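PDB 3I16: aluminum resistance protein from Clostridium novyi, which probably catalyses pyridoxal-5'-phosphate-dependent cleavage of carbon-sulfur bonds, as a member of the methionine gamma-lyase family with a suggested part in aluminium resistance. Local coordinates for residues 39-44 / 297-302; 162-167 / 200-205; 169-174 / 207-212; 221-226 / 243-248. All coordinates share one frame; numbering follows the deposited sequence.

Contact 1: residues 39-44 / 297-302; sequences DIREFN and APHISM. With EDO (1,2-ethanediol), chain L.
R41 and P298 mark the closest backbone approach of two nearly antiparallel helices, 17-54 and 287-318, in this fold type I PLP enzyme. The axes of the short segments pass 8.9 Å apart at 159°, and the R41 and P298 CA atoms are separated by 5.7 Å. The second helix is kinked here: the N atoms of P298 and H299 make no bond to the preceding turn.

The R41 side chain leaves with CG anti to the backbone N (chi1 179°) and runs beside H299 in the same direction. Its CG lies 3.7 Å from P298 O, and its CD reaches H299 ND1 at 3.9 Å. The guanidinium and imidazole planes are 13° apart, with H299 CE1 lying obliquely to the guanidinium. One turn along, the N44 CB meets the P298 CB, while the selenomethionine M302, bent at chi2, brings its CE to 3.6 Å from I40 CG2.

No direct hydrogen bond joins the segments; two waters do so instead. One accepts from N44 ND2, which also donates to D226 O, and donates to P298 O. The polar ends of R41 and H299 also reach the second subunit, where R41 NE pairs with D412 of that subunit and H299 NE2 bonds to its counterpart H299. The other water sits over the centre of the H299 ring; it accepts from R41 NH1 at 2.8 Å and donates to H299 O.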
loop_
_atom_site.group_PDB
_atom_site.type_symbol
_atom_site.label_atom_id
_atom_site.label_comp_id
_atom_site.label_asym_id
_atom_site.label_seq_id
_atom_site.Cartn_x
_atom_site.Cartn_y
_atom_site.Cartn_z
ATOM N N ASP B 39 5.926 -36.170 1.263
ATOM C CA ASP B 39 4.636 -36.862 1.475
ATOM C C ASP B 39 3.773 -36.018 2.381
ATOM O O ASP B 39 2.582 -35.844 2.114
ATOM C CB ASP B 39 4.833 -38.268 2.082
ATOM C CG ASP B 39 5.661 -39.190 1.189
ATOM O OD1 ASP B 39 5.688 -38.960 -0.033
ATOM O OD2 ASP B 39 6.283 -40.148 1.700
ATOM N N ILE B 40 4.383 -35.471 3.434
ATOM C CA ILE B 40 3.692 -34.570 4.369
ATOM C C ILE B 40 3.278 -33.263 3.658
ATOM O O ILE B 40 2.158 -32.806 3.808
ATOM C CB ILE B 40 4.572 -34.283 5.607
ATOM C CG1 ILE B 40 4.760 -35.547 6.450
ATOM C CG2 ILE B 40 3.980 -33.199 6.489
ATOM C CD1 ILE B 40 5.915 -35.432 7.448
ATOM N N ARG B 41 4.181 -32.692 2.865
ATOM C CA ARG B 41 3.948 -31.407 2.178
ATOM C C ARG B 41 2.774 -31.491 1.222
ATOM O O ARG B 41 1.938 -30.575 1.145
ATOM C CB ARG B 41 5.226 -30.991 1.445
ATOM C CG ARG B 41 5.141 -29.679 0.669
ATOM C CD ARG B 41 6.382 -29.484 -0.140
ATOM N NE ARG B 41 6.559 -30.541 -1.139
ATOM C CZ ARG B 41 7.659 -30.736 -1.856
ATOM N NH1 ARG B 41 8.734 -29.959 -1.710
ATOM N NH2 ARG B 41 7.700 -31.738 -2.722
ATOM N N GLU B 42 2.700 -32.606 0.516
ATOM C CA GLU B 42 1.621 -32.875 -0.405
ATOM C C GLU B 42 0.263 -32.830 0.318
ATOM O O GLU B 42 -0.677 -32.173 -0.138
ATOM C CB GLU B 42 1.843 -34.262 -0.996
ATOM C CG GLU B 42 0.838 -34.686 -1.997
ATOM C CD GLU B 42 1.204 -36.026 -2.573
ATOM O OE1 GLU B 42 1.134 -37.031 -1.824
ATOM O OE2 GLU B 42 1.561 -36.060 -3.771
ATOM N N PHE B 43 0.155 -33.567 1.425
ATOM C CA PHE B 43 -1.090 -33.560 2.211
ATOM C C PHE B 43 -1.434 -32.143 2.680
ATOM O O PHE B 43 -2.598 -31.693 2.578
ATOM C CB PHE B 43 -0.980 -34.434 3.446
ATOM C CG PHE B 43 -2.231 -34.434 4.272
ATOM C CD1 PHE B 43 -3.252 -35.332 4.007
ATOM C CD2 PHE B 43 -2.402 -33.516 5.271
ATOM C CE1 PHE B 43 -4.387 -35.330 4.738
ATOM C CE2 PHE B 43 -3.567 -33.496 6.007
ATOM C CZ PHE B 43 -4.551 -34.414 5.744
ATOM N N ASN B 44 -0.419 -31.458 3.212
ATOM C CA ASN B 44 -0.620 -30.116 3.742
ATOM C C ASN B 44 -0.995 -29.119 2.658
ATOM O O ASN B 44 -1.744 -28.211 2.913
ATOM C CB ASN B 44 0.597 -29.631 4.561
ATOM C CG ASN B 44 0.710 -30.316 5.947
ATOM O OD1 ASN B 44 -0.281 -30.807 6.493
ATOM N ND2 ASN B 44 1.918 -30.336 6.512
ATOM N N ALA B 297 2.726 -21.645 2.402
ATOM C CA ALA B 297 3.374 -22.083 3.652
ATOM C C ALA B 297 3.745 -23.569 3.732
ATOM O O ALA B 297 4.809 -23.896 4.235
ATOM C CB ALA B 297 2.548 -21.644 4.904
ATOM N N PRO B 298 2.851 -24.473 3.302
ATOM C CA PRO B 298 3.227 -25.882 3.375
ATOM C C PRO B 298 4.545 -26.179 2.635
ATOM O O PRO B 298 5.372 -26.940 3.134
ATOM C CB PRO B 298 2.041 -26.579 2.699
ATOM C CG PRO B 298 0.870 -25.681 3.047
ATOM C CD PRO B 298 1.405 -24.293 3.026
ATOM N N HIS B 299 4.724 -25.548 1.474
ATOM C CA HIS B 299 5.915 -25.683 0.650
ATOM C C HIS B 299 7.137 -24.984 1.245
ATOM O O HIS B 299 8.180 -25.614 1.471
ATOM C CB HIS B 299 5.626 -25.132 -0.764
ATOM C CG HIS B 299 6.769 -25.285 -1.716
ATOM N ND1 HIS B 299 6.925 -26.387 -2.527
ATOM C CD2 HIS B 299 7.828 -24.477 -1.967
ATOM C CE1 HIS B 299 8.026 -26.245 -3.243
ATOM N NE2 HIS B 299 8.591 -25.091 -2.924
ATOM N N ILE B 300 7.009 -23.689 1.515
ATOM C CA ILE B 300 8.135 -22.885 2.022
ATOM C C ILE B 300 8.593 -23.456 3.355
ATOM O O ILE B 300 9.773 -23.442 3.642
ATOM C CB ILE B 300 7.785 -21.363 2.166
ATOM C CG1 ILE B 300 7.389 -20.714 0.823
ATOM C CG2 ILE B 300 8.955 -20.560 2.775
ATOM C CD1 ILE B 300 8.477 -20.625 -0.207
ATOM N N SER B 301 7.648 -23.877 4.198
ATOM C CA SER B 301 7.997 -24.499 5.500
ATOM C C SER B 301 8.961 -25.687 5.299
ATOM O O SER B 301 9.931 -25.828 6.031
ATOM C CB SER B 301 6.740 -24.961 6.264
ATOM O OG SER B 301 5.942 -23.856 6.701
HETATM N N MSE B 302 8.705 -26.519 4.289
HETATM C CA MSE B 302 9.594 -27.650 4.018
HETATM C C MSE B 302 10.934 -27.274 3.342
HETATM O O MSE B 302 11.932 -28.020 3.464
HETATM C CB MSE B 302 8.851 -28.713 3.239
HETATM C CG MSE B 302 7.739 -29.355 4.042
HETATM SE SE MSE B 302 8.437 -30.075 5.761
HETATM C CE MSE B 302 6.956 -31.275 6.113
HETATM C C1 EDO L . 14.194 -28.384 -2.683
HETATM O O1 EDO L . 13.988 -27.019 -3.072
HETATM C C2 EDO L . 12.983 -29.244 -3.015
HETATM O O2 EDO L . 11.876 -29.022 -2.120
HETATM O O HOH W 1 9.085 -27.633 -0.227
HETATM O O HOH W 2 4.178 -29.090 4.824
#

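Contact 2: residues 162-167 / 200-205; sequences PNLEEI and KSIVDC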
loop_
_atom_site.group_PDB
_atom_site.type_symbol
_atom_site.label_atom_id
_atom_site.label_comp_id
_atom_site.label_asym_id
_atom_site.label_seq_id
_atom_site.Cartn_x
_atom_site.Cartn_y
_atom_site.Cartn_z
ATOM N N PRO B 162 7.886 -34.911 28.233
ATOM C CA PRO B 162 6.999 -34.335 29.261
ATOM C C PRO B 162 6.949 -35.190 30.514
ATOM O O PRO B 162 6.945 -36.425 30.404
ATOM C CB PRO B 162 5.631 -34.328 28.582
ATOM C CG PRO B 162 5.937 -34.304 27.100
ATOM C CD PRO B 162 7.218 -35.053 26.927
ATOM N N ASN B 163 6.943 -34.550 31.688
ATOM C CA ASN B 163 6.865 -35.261 32.950
ATOM C C ASN B 163 5.392 -35.324 33.357
ATOM O O ASN B 163 4.913 -34.546 34.194
ATOM C CB ASN B 163 7.694 -34.567 34.032
ATOM C CG ASN B 163 7.787 -35.393 35.303
ATOM O OD1 ASN B 163 7.069 -36.381 35.472
ATOM N ND2 ASN B 163 8.672 -34.993 36.208
ATOM N N LEU B 164 4.692 -36.289 32.774
ATOM C CA LEU B 164 3.264 -36.423 32.957
ATOM C C LEU B 164 2.881 -36.659 34.413
ATOM O O LEU B 164 1.936 -36.057 34.904
ATOM C CB LEU B 164 2.702 -37.521 32.050
ATOM C CG LEU B 164 2.897 -37.385 30.536
ATOM C CD1 LEU B 164 2.286 -38.608 29.817
ATOM C CD2 LEU B 164 2.311 -36.075 29.974
ATOM N N GLU B 165 3.636 -37.485 35.119
ATOM C CA GLU B 165 3.325 -37.771 36.517
ATOM C C GLU B 165 3.398 -36.511 37.364
ATOM O O GLU B 165 2.546 -36.290 38.211
ATOM C CB GLU B 165 4.241 -38.858 37.080
ATOM C CG GLU B 165 4.168 -40.170 36.271
ATOM C CD GLU B 165 4.793 -41.362 36.968
ATOM O OE1 GLU B 165 5.296 -41.217 38.107
ATOM O OE2 GLU B 165 4.768 -42.464 36.368
ATOM N N GLU B 166 4.397 -35.664 37.128
ATOM C CA GLU B 166 4.506 -34.412 37.879
ATOM C C GLU B 166 3.382 -33.431 37.477
ATOM O O GLU B 166 2.813 -32.756 38.337
ATOM C CB GLU B 166 5.902 -33.797 37.683
ATOM C CG GLU B 166 6.209 -32.594 38.582
ATOM C CD GLU B 166 6.218 -32.934 40.060
ATOM O OE1 GLU B 166 6.337 -34.133 40.411
ATOM O OE2 GLU B 166 6.127 -31.997 40.881
ATOM N N ILE B 167 3.063 -33.355 36.182
ATOM C CA ILE B 167 1.965 -32.492 35.709
ATOM C C ILE B 167 0.680 -32.852 36.467
ATOM O O ILE B 167 0.034 -31.998 37.085
ATOM C CB ILE B 167 1.764 -32.608 34.171
ATOM C CG1 ILE B 167 2.932 -31.951 33.423
ATOM C CG2 ILE B 167 0.460 -31.929 33.725
ATOM C CD1 ILE B 167 2.962 -32.252 31.981
ATOM N N LYS B 200 -0.221 -34.418 22.288
ATOM C CA LYS B 200 -1.408 -35.197 22.591
ATOM C C LYS B 200 -1.296 -35.827 23.984
ATOM O O LYS B 200 -2.242 -35.792 24.755
ATOM C CB LYS B 200 -1.624 -36.321 21.572
ATOM C CG LYS B 200 -2.928 -37.122 21.802
ATOM C CD LYS B 200 -3.105 -38.224 20.780
ATOM C CE LYS B 200 -4.522 -38.840 20.842
ATOM N NZ LYS B 200 -4.919 -39.311 22.184
ATOM N N SER B 201 -0.151 -36.405 24.310
ATOM C CA SER B 201 -0.018 -37.054 25.616
ATOM C C SER B 201 -0.210 -36.040 26.755
ATOM O O SER B 201 -0.801 -36.375 27.752
ATOM C CB SER B 201 1.313 -37.813 25.744
ATOM O OG SER B 201 2.367 -36.895 25.905
ATOM N N ILE B 202 0.258 -34.799 26.590
ATOM C CA ILE B 202 0.053 -33.759 27.609
ATOM C C ILE B 202 -1.437 -33.380 27.701
ATOM O O ILE B 202 -2.025 -33.339 28.794
ATOM C CB ILE B 202 0.902 -32.478 27.345
ATOM C CG1 ILE B 202 2.415 -32.771 27.448
ATOM C CG2 ILE B 202 0.487 -31.375 28.309
ATOM C CD1 ILE B 202 3.319 -31.622 26.905
ATOM N N VAL B 203 -2.059 -33.131 26.562
ATOM C CA VAL B 203 -3.486 -32.769 26.575
ATOM C C VAL B 203 -4.317 -33.855 27.247
ATOM O O VAL B 203 -5.074 -33.557 28.200
ATOM C CB VAL B 203 -4.008 -32.428 25.184
ATOM C CG1 VAL B 203 -5.504 -32.144 25.227
ATOM C CG2 VAL B 203 -3.244 -31.237 24.649
ATOM N N ASP B 204 -4.157 -35.107 26.809
ATOM C CA ASP B 204 -4.900 -36.219 27.432
ATOM C C ASP B 204 -4.680 -36.310 28.946
ATOM O O ASP B 204 -5.609 -36.554 29.712
ATOM C CB ASP B 204 -4.546 -37.560 26.778
ATOM C CG ASP B 204 -5.028 -37.648 25.359
ATOM O OD1 ASP B 204 -5.797 -36.768 24.945
ATOM O OD2 ASP B 204 -4.645 -38.595 24.656
ATOM N N CYS B 205 -3.449 -36.096 29.369
ATOM C CA CYS B 205 -3.118 -36.132 30.778
ATOM C C CYS B 205 -3.827 -35.014 31.573
ATOM O O CYS B 205 -4.423 -35.256 32.641
ATOM C CB CYS B 205 -1.601 -36.010 30.898
ATOM S SG CYS B 205 -0.973 -35.860 32.537
#
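Apolar contacts between L164, P162 and I167 on one side and I202 and C205 on the other make up most of this interface between the start of helix 164-173 and the middle of helix 196-209. P162 and I202 meet at about a right angle. The proline CB is 3.7 Å from I202 CG1, and its CG lies against I202 CD1. L164 extends a single methyl, CD2, over the second helix: it touches C205 CB at 4.0 Å and rests near I202 CA. I167 adds a looser contact, its CG2 standing 4.3 Å from C205 SG.

Contacts between carbon or sulfur and polar atoms fill in the rest. The same L164 methyl sits 3.8 Å from S201 O. C205 turns SG anti to its own backbone N (chi1 174°), which carries the sulfur to 3.8 Å from L164 O and close to L164 CB. The S201 hydroxyl is bonded back to D198 O within its own helix.

Hydrogen bonds and charges stay inside each segment. N163 is the N-cap of helix 164-173, its OD1 accepting from E166 N at 3.2 Å from well above the amide plane. On the other helix D204 OD2 receives K200 NZ on its syn lone pair, a 2.6 Å salt bridge.

The two helices follow one another in the chain, joined through strand 177-183 of the central mixed sheet. With no hydrogen bond crossing between the segments, van der Waals fit holds them together here, while capping and ion pairing serve each helix separately.

Contact 3: residues 169-174 / 207-212; sequences KVLKED and KNIRKD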
loop_
_atom_site.group_PDB
_atom_site.type_symbol
_atom_site.label_atom_id
_atom_site.label_comp_id
_atom_site.label_asym_id
_atom_site.label_seq_id
_atom_site.Cartn_x
_atom_site.Cartn_y
_atom_site.Cartn_z
ATOM N N LYS B 169 0.310 -34.450 39.330
ATOM C CA LYS B 169 0.461 -34.093 40.751
ATOM C C LYS B 169 0.259 -32.601 41.003
ATOM O O LYS B 169 -0.371 -32.212 41.981
ATOM C CB LYS B 169 1.840 -34.504 41.272
ATOM C CG LYS B 169 2.153 -34.055 42.714
ATOM C CD LYS B 169 3.558 -34.515 43.133
ATOM C CE LYS B 169 3.843 -34.243 44.607
ATOM N NZ LYS B 169 3.631 -32.814 44.972
ATOM N N VAL B 170 0.810 -31.764 40.137
ATOM C CA VAL B 170 0.682 -30.313 40.309
ATOM C C VAL B 170 -0.765 -29.865 40.100
ATOM O O VAL B 170 -1.298 -29.096 40.905
ATOM C CB VAL B 170 1.690 -29.563 39.423
ATOM C CG1 VAL B 170 1.404 -28.052 39.430
ATOM C CG2 VAL B 170 3.131 -29.898 39.911
ATOM N N LEU B 171 -1.404 -30.392 39.060
ATOM C CA LEU B 171 -2.822 -30.113 38.782
ATOM C C LEU B 171 -3.770 -30.612 39.880
ATOM O O LEU B 171 -4.694 -29.905 40.282
ATOM C CB LEU B 171 -3.244 -30.736 37.447
ATOM C CG LEU B 171 -2.658 -30.126 36.175
ATOM C CD1 LEU B 171 -3.088 -30.975 34.958
ATOM C CD2 LEU B 171 -3.051 -28.645 36.010
ATOM N N LYS B 172 -3.551 -31.838 40.360
ATOM C CA LYS B 172 -4.387 -32.358 41.418
ATOM C C LYS B 172 -4.242 -31.509 42.693
ATOM O O LYS B 172 -5.234 -31.251 43.370
ATOM C CB LYS B 172 -4.097 -33.837 41.699
ATOM C CG LYS B 172 -4.625 -34.779 40.622
ATOM C CD LYS B 172 -4.578 -36.252 41.035
ATOM C CE LYS B 172 -3.169 -36.761 41.217
ATOM N NZ LYS B 172 -3.107 -38.248 41.415
ATOM N N GLU B 173 -3.030 -31.028 42.970
ATOM C CA GLU B 173 -2.768 -30.248 44.173
ATOM C C GLU B 173 -3.114 -28.768 44.082
ATOM O O GLU B 173 -3.057 -28.070 45.079
ATOM C CB GLU B 173 -1.314 -30.425 44.610
ATOM C CG GLU B 173 -1.046 -31.842 45.114
ATOM C CD GLU B 173 0.362 -32.053 45.601
ATOM O OE1 GLU B 173 1.199 -31.149 45.384
ATOM O OE2 GLU B 173 0.630 -33.126 46.199
ATOM N N ASP B 174 -3.511 -28.281 42.913
ATOM C CA ASP B 174 -3.830 -26.871 42.775
ATOM C C ASP B 174 -4.995 -26.724 41.819
ATOM O O ASP B 174 -4.823 -26.669 40.604
ATOM C CB ASP B 174 -2.599 -26.081 42.315
ATOM C CG ASP B 174 -2.820 -24.582 42.324
ATOM O OD1 ASP B 174 -3.971 -24.149 42.514
ATOM O OD2 ASP B 174 -1.834 -23.827 42.127
ATOM N N LYS B 207 -6.537 -33.061 30.704
ATOM C CA LYS B 207 -7.982 -33.206 30.625
ATOM C C LYS B 207 -8.492 -34.360 31.512
ATOM O O LYS B 207 -9.625 -34.341 31.993
ATOM C CB LYS B 207 -8.414 -33.450 29.177
ATOM C CG LYS B 207 -8.137 -32.332 28.181
ATOM C CD LYS B 207 -8.950 -31.114 28.442
ATOM C CE LYS B 207 -8.675 -30.066 27.385
ATOM N NZ LYS B 207 -9.488 -28.856 27.614
ATOM N N ASN B 208 -7.656 -35.373 31.720
ATOM C CA ASN B 208 -8.035 -36.480 32.602
ATOM C C ASN B 208 -8.122 -36.040 34.067
ATOM O O ASN B 208 -8.803 -36.688 34.852
ATOM C CB ASN B 208 -7.070 -37.659 32.472
ATOM C CG ASN B 208 -7.494 -38.830 33.316
ATOM O OD1 ASN B 208 -8.623 -39.320 33.187
ATOM N ND2 ASN B 208 -6.607 -39.283 34.203
ATOM N N ILE B 209 -7.429 -34.960 34.436
ATOM C CA ILE B 209 -7.504 -34.425 35.794
ATOM C C ILE B 209 -8.705 -33.486 35.856
ATOM O O ILE B 209 -9.559 -33.658 36.710
ATOM C CB ILE B 209 -6.206 -33.717 36.217
ATOM C CG1 ILE B 209 -5.013 -34.684 36.169
ATOM C CG2 ILE B 209 -6.321 -33.153 37.618
ATOM C CD1 ILE B 209 -5.228 -36.026 36.860
ATOM N N ARG B 210 -8.761 -32.498 34.960
ATOM C CA ARG B 210 -9.913 -31.596 34.830
ATOM C C ARG B 210 -10.157 -31.206 33.367
ATOM O O ARG B 210 -9.319 -30.544 32.728
ATOM C CB ARG B 210 -9.773 -30.331 35.684
ATOM C CG ARG B 210 -9.804 -30.565 37.179
ATOM C CD ARG B 210 -9.900 -29.265 37.949
ATOM N NE ARG B 210 -8.734 -28.401 37.774
ATOM C CZ ARG B 210 -7.565 -28.544 38.405
ATOM N NH1 ARG B 210 -7.342 -29.548 39.249
ATOM N NH2 ARG B 210 -6.585 -27.688 38.154
ATOM N N LYS B 211 -11.319 -31.593 32.850
ATOM C CA LYS B 211 -11.713 -31.322 31.470
ATOM C C LYS B 211 -11.793 -29.817 31.118
ATOM O O LYS B 211 -11.603 -29.437 29.969
ATOM C CB LYS B 211 -13.050 -32.016 31.179
ATOM N N ASP B 212 -12.049 -28.966 32.108
ATOM C CA ASP B 212 -12.170 -27.531 31.858
ATOM C C ASP B 212 -10.840 -26.763 31.740
ATOM O O ASP B 212 -10.864 -25.584 31.412
ATOM C CB ASP B 212 -13.115 -26.849 32.879
ATOM C CG ASP B 212 -12.585 -26.855 34.315
ATOM O OD1 ASP B 212 -11.433 -27.261 34.579
ATOM O OD2 ASP B 212 -13.358 -26.440 35.205
#
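The guanidinium of R210 meets L171 O at its edge, only 6° out of the guanidinium plane, whereas D174 O approaches it obliquely. The NH1 to L171 O bond is 2.9 Å long and nearly straight at 170°, although the donor stands above the L171 carbonyl plane. The NH2 to D174 O bond is weak, 3.2 Å and bent to 131°. A bend at chi3 turns the end of R210 toward the C-terminal turn of helix 164-173. NH2 also donates to I177 O, so one guanidinium gathers three main-chain carbonyls.

Beside this polar cluster, I209 lies against the same helix. Its CG2 meets K172 CG at 3.8 Å and L171 CB at 3.9 Å, and the K172 and I209 side chains cross at about a right angle. L171 continues inward to strands 177-183 and 117-120, joining this surface contact to the central sheet of the large domain.

R210 thus ties the ends of two neighbouring helices through carbonyl oxygens. D174 directs its carboxylate to K152 and S176 instead, its OD1 remaining 6.2 Å from R210 NH2. The positive charge of R210 probably interacts favourably with the negative end of the helix 164-173 dipole, where the carbonyl oxygens gather.

Contact 4: residues 221-226 / 243-248; sequences YGEFMD and IKNIGG. With PLP (pyridoxal-5'-phosphate), chain J.
N245 ND2 donates to two main-chain carbonyls of the facing loop. Its bond to E223 O, 3.0 Å and 166°, lies in the carbonyl plane on a lone pair; that to Y221 O, also 3.0 Å, is weak and bent to 133°. The setting is the cofactor site of a fold type I PLP enzyme, where N245 braces the type II turn G222-M225 against the lysine-bearing loop. N245 OD1, by contrast, is buried without a polar partner.

Beside the amide, E223 OE1 lies 3.3 Å from N245 CB, a bend at chi2 folding the carboxylate back toward N245; the two planar groups are steeply inclined, and OE2 bonds to Y256. F224 CE2 touches I246 CG1 at 3.9 Å, near helices 17-54, 73-86 and 287-318.

Toward the pocket, K244 passes its CD over the centre of the Y221 ring in a CH-pi contact, 3.6 Å from the centroid and 7° off the normal. S388 OG bonds to both Y221 OH and K244 NZ. K244, a PLP-pocket residue, is probably the lysine forming the internal aldimine, as in relatives; in the conformer described, K244 CE lies 3.5 Å from PLP C4. The cofactor's O3 lies in the Y221 ring plane, at the edge, 3.1 Å from CE2.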
loop_
_atom_site.group_PDB
_atom_site.type_symbol
_atom_site.label_atom_id
_atom_site.label_comp_id
_atom_site.label_asym_id
_atom_site.label_seq_id
_atom_site.Cartn_x
_atom_site.Cartn_y
_atom_site.Cartn_z
ATOM N N TYR B 221 6.921 -21.912 14.690
ATOM C CA TYR B 221 7.895 -22.771 13.985
ATOM C C TYR B 221 7.464 -24.194 13.676
ATOM O O TYR B 221 8.149 -24.887 12.930
ATOM C CB TYR B 221 9.242 -22.828 14.690
ATOM C CG TYR B 221 10.017 -21.530 14.706
ATOM C CD1 TYR B 221 10.462 -20.954 13.514
ATOM C CD2 TYR B 221 10.389 -20.945 15.886
ATOM C CE1 TYR B 221 11.197 -19.811 13.523
ATOM C CE2 TYR B 221 11.140 -19.806 15.900
ATOM C CZ TYR B 221 11.542 -19.251 14.731
ATOM O OH TYR B 221 12.272 -18.108 14.781
ATOM N N GLY B 222 6.315 -24.617 14.192
ATOM C CA GLY B 222 5.829 -25.976 13.982
ATOM C C GLY B 222 4.792 -26.141 12.906
ATOM O O GLY B 222 4.442 -27.272 12.573
ATOM N N GLU B 223 4.319 -25.025 12.332
ATOM C CA GLU B 223 3.254 -25.099 11.341
ATOM C C GLU B 223 3.705 -25.883 10.116
ATOM O O GLU B 223 4.809 -25.682 9.603
ATOM C CB GLU B 223 2.767 -23.710 10.908
ATOM C CG GLU B 223 2.306 -22.804 12.033
ATOM C CD GLU B 223 3.391 -21.950 12.660
ATOM O OE1 GLU B 223 4.590 -22.122 12.338
ATOM O OE2 GLU B 223 3.035 -21.130 13.531
ATOM N N PHE B 224 2.863 -26.824 9.704
ATOM C CA PHE B 224 3.107 -27.689 8.543
ATOM C C PHE B 224 4.308 -28.675 8.633
ATOM O O PHE B 224 4.731 -29.242 7.627
ATOM C CB PHE B 224 3.129 -26.854 7.270
ATOM C CG PHE B 224 1.906 -25.970 7.128
ATOM C CD1 PHE B 224 0.651 -26.528 7.033
ATOM C CD2 PHE B 224 2.022 -24.599 7.126
ATOM C CE1 PHE B 224 -0.475 -25.724 6.922
ATOM C CE2 PHE B 224 0.899 -23.789 7.026
ATOM C CZ PHE B 224 -0.349 -24.354 6.919
HETATM N N MSE B 225 4.792 -28.936 9.842
HETATM C CA MSE B 225 5.844 -29.934 10.038
HETATM C C MSE B 225 5.267 -31.345 9.975
HETATM O O MSE B 225 5.991 -32.315 9.691
HETATM C CB MSE B 225 6.540 -29.743 11.380
HETATM C CG MSE B 225 7.318 -28.467 11.538
HETATM SE SE MSE B 225 8.872 -28.311 10.378
HETATM C CE MSE B 225 8.005 -27.557 8.836
ATOM N N ASP B 226 3.973 -31.459 10.262
ATOM C CA ASP B 226 3.302 -32.738 10.273
ATOM C C ASP B 226 1.980 -32.494 9.574
ATOM O O ASP B 226 1.657 -31.354 9.242
ATOM C CB ASP B 226 3.107 -33.210 11.731
ATOM C CG ASP B 226 2.645 -34.650 11.838
ATOM O OD1 ASP B 226 3.351 -35.546 11.360
ATOM O OD2 ASP B 226 1.557 -34.882 12.379
ATOM N N ILE B 243 5.288 -14.017 10.529
ATOM C CA ILE B 243 6.583 -13.880 9.876
ATOM C C ILE B 243 7.469 -15.121 10.096
ATOM O O ILE B 243 8.669 -15.066 9.850
ATOM C CB ILE B 243 7.300 -12.528 10.142
ATOM C CG1 ILE B 243 7.804 -12.388 11.565
ATOM C CG2 ILE B 243 6.366 -11.346 9.737
ATOM C CD1 ILE B 243 8.582 -11.056 11.779
ATOM N N LYS B 244 6.868 -16.210 10.609
ATOM C CA LYS B 244 7.540 -17.499 10.701
ATOM C C LYS B 244 6.852 -18.352 9.627
ATOM O O LYS B 244 6.392 -17.811 8.649
ATOM C CB LYS B 244 7.456 -18.122 12.091
ATOM C CG LYS B 244 8.068 -17.281 13.183
ATOM C CD LYS B 244 8.063 -18.031 14.496
ATOM C CE LYS B 244 8.532 -17.140 15.633
ATOM N NZ LYS B 244 9.835 -16.495 15.319
ATOM N N ASN B 245 6.782 -19.669 9.809
ATOM C CA ASN B 245 6.248 -20.595 8.788
ATOM C C ASN B 245 4.963 -20.208 8.042
ATOM O O ASN B 245 4.939 -20.169 6.815
ATOM C CB ASN B 245 5.983 -21.987 9.395
ATOM C CG ASN B 245 7.179 -22.579 10.137
ATOM O OD1 ASN B 245 8.057 -21.860 10.587
ATOM N ND2 ASN B 245 7.175 -23.908 10.307
ATOM N N ILE B 246 3.892 -19.945 8.786
ATOM C CA ILE B 246 2.549 -19.794 8.189
ATOM C C ILE B 246 2.335 -18.586 7.304
ATOM O O ILE B 246 1.346 -18.514 6.560
ATOM C CB ILE B 246 1.442 -19.931 9.279
ATOM C CG1 ILE B 246 0.096 -20.314 8.654
ATOM C CG2 ILE B 246 1.344 -18.668 10.139
ATOM C CD1 ILE B 246 -0.831 -21.070 9.589
ATOM N N GLY B 247 3.229 -17.615 7.397
ATOM C CA GLY B 247 3.193 -16.459 6.494
ATOM C C GLY B 247 3.827 -16.757 5.131
ATOM O O GLY B 247 3.796 -15.900 4.243
ATOM N N GLY B 248 4.464 -17.922 4.999
ATOM C CA GLY B 248 5.039 -18.394 3.723
ATOM C C GLY B 248 6.067 -17.474 3.113
ATOM O O GLY B 248 6.207 -17.411 1.887
HETATM N N1 PLP J . 7.659 -18.837 21.135
HETATM C C2 PLP J . 8.683 -19.516 20.545
HETATM C C2A PLP J . 9.034 -20.893 21.017
HETATM C C3 PLP J . 9.375 -18.904 19.501
HETATM O O3 PLP J . 10.398 -19.592 18.898
HETATM C C4 PLP J . 9.033 -17.612 19.076
HETATM C C5 PLP J . 7.989 -16.931 19.694
HETATM C C6 PLP J . 7.308 -17.569 20.710
HETATM C C5A PLP J . 7.526 -15.546 19.279
HETATM O O4P PLP J . 8.588 -14.677 19.059
HETATM P P PLP J . 8.467 -13.191 18.387
HETATM O O1P PLP J . 7.686 -13.147 17.082
HETATM O O2P PLP J . 9.907 -12.870 18.066
HETATM O O3P PLP J . 7.824 -12.250 19.394
#

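How the contacts relate
Contact 1 closes the longest chain loop, and the other three are nested within it. Contacts 2 and 3 lie 10 Å apart, centre to centre, as successive portions of one pairing between helices 164-173 and 196-209; their segments alternate along the chain. Contact 4 follows in the loops after strands 214-218 and 237-241 of the mixed seven-stranded sheet. Its centre is 9 Å from that of contact 1, and the two touch: N44 ND2 donates to D226 O, while S301 packs on N245. The cofactor loops therefore rest directly on the helices that reach the second subunit, whereas contacts 2 and 3, 25 and 31 Å from contact 4 between centres, pack peripheral helices of the large domain.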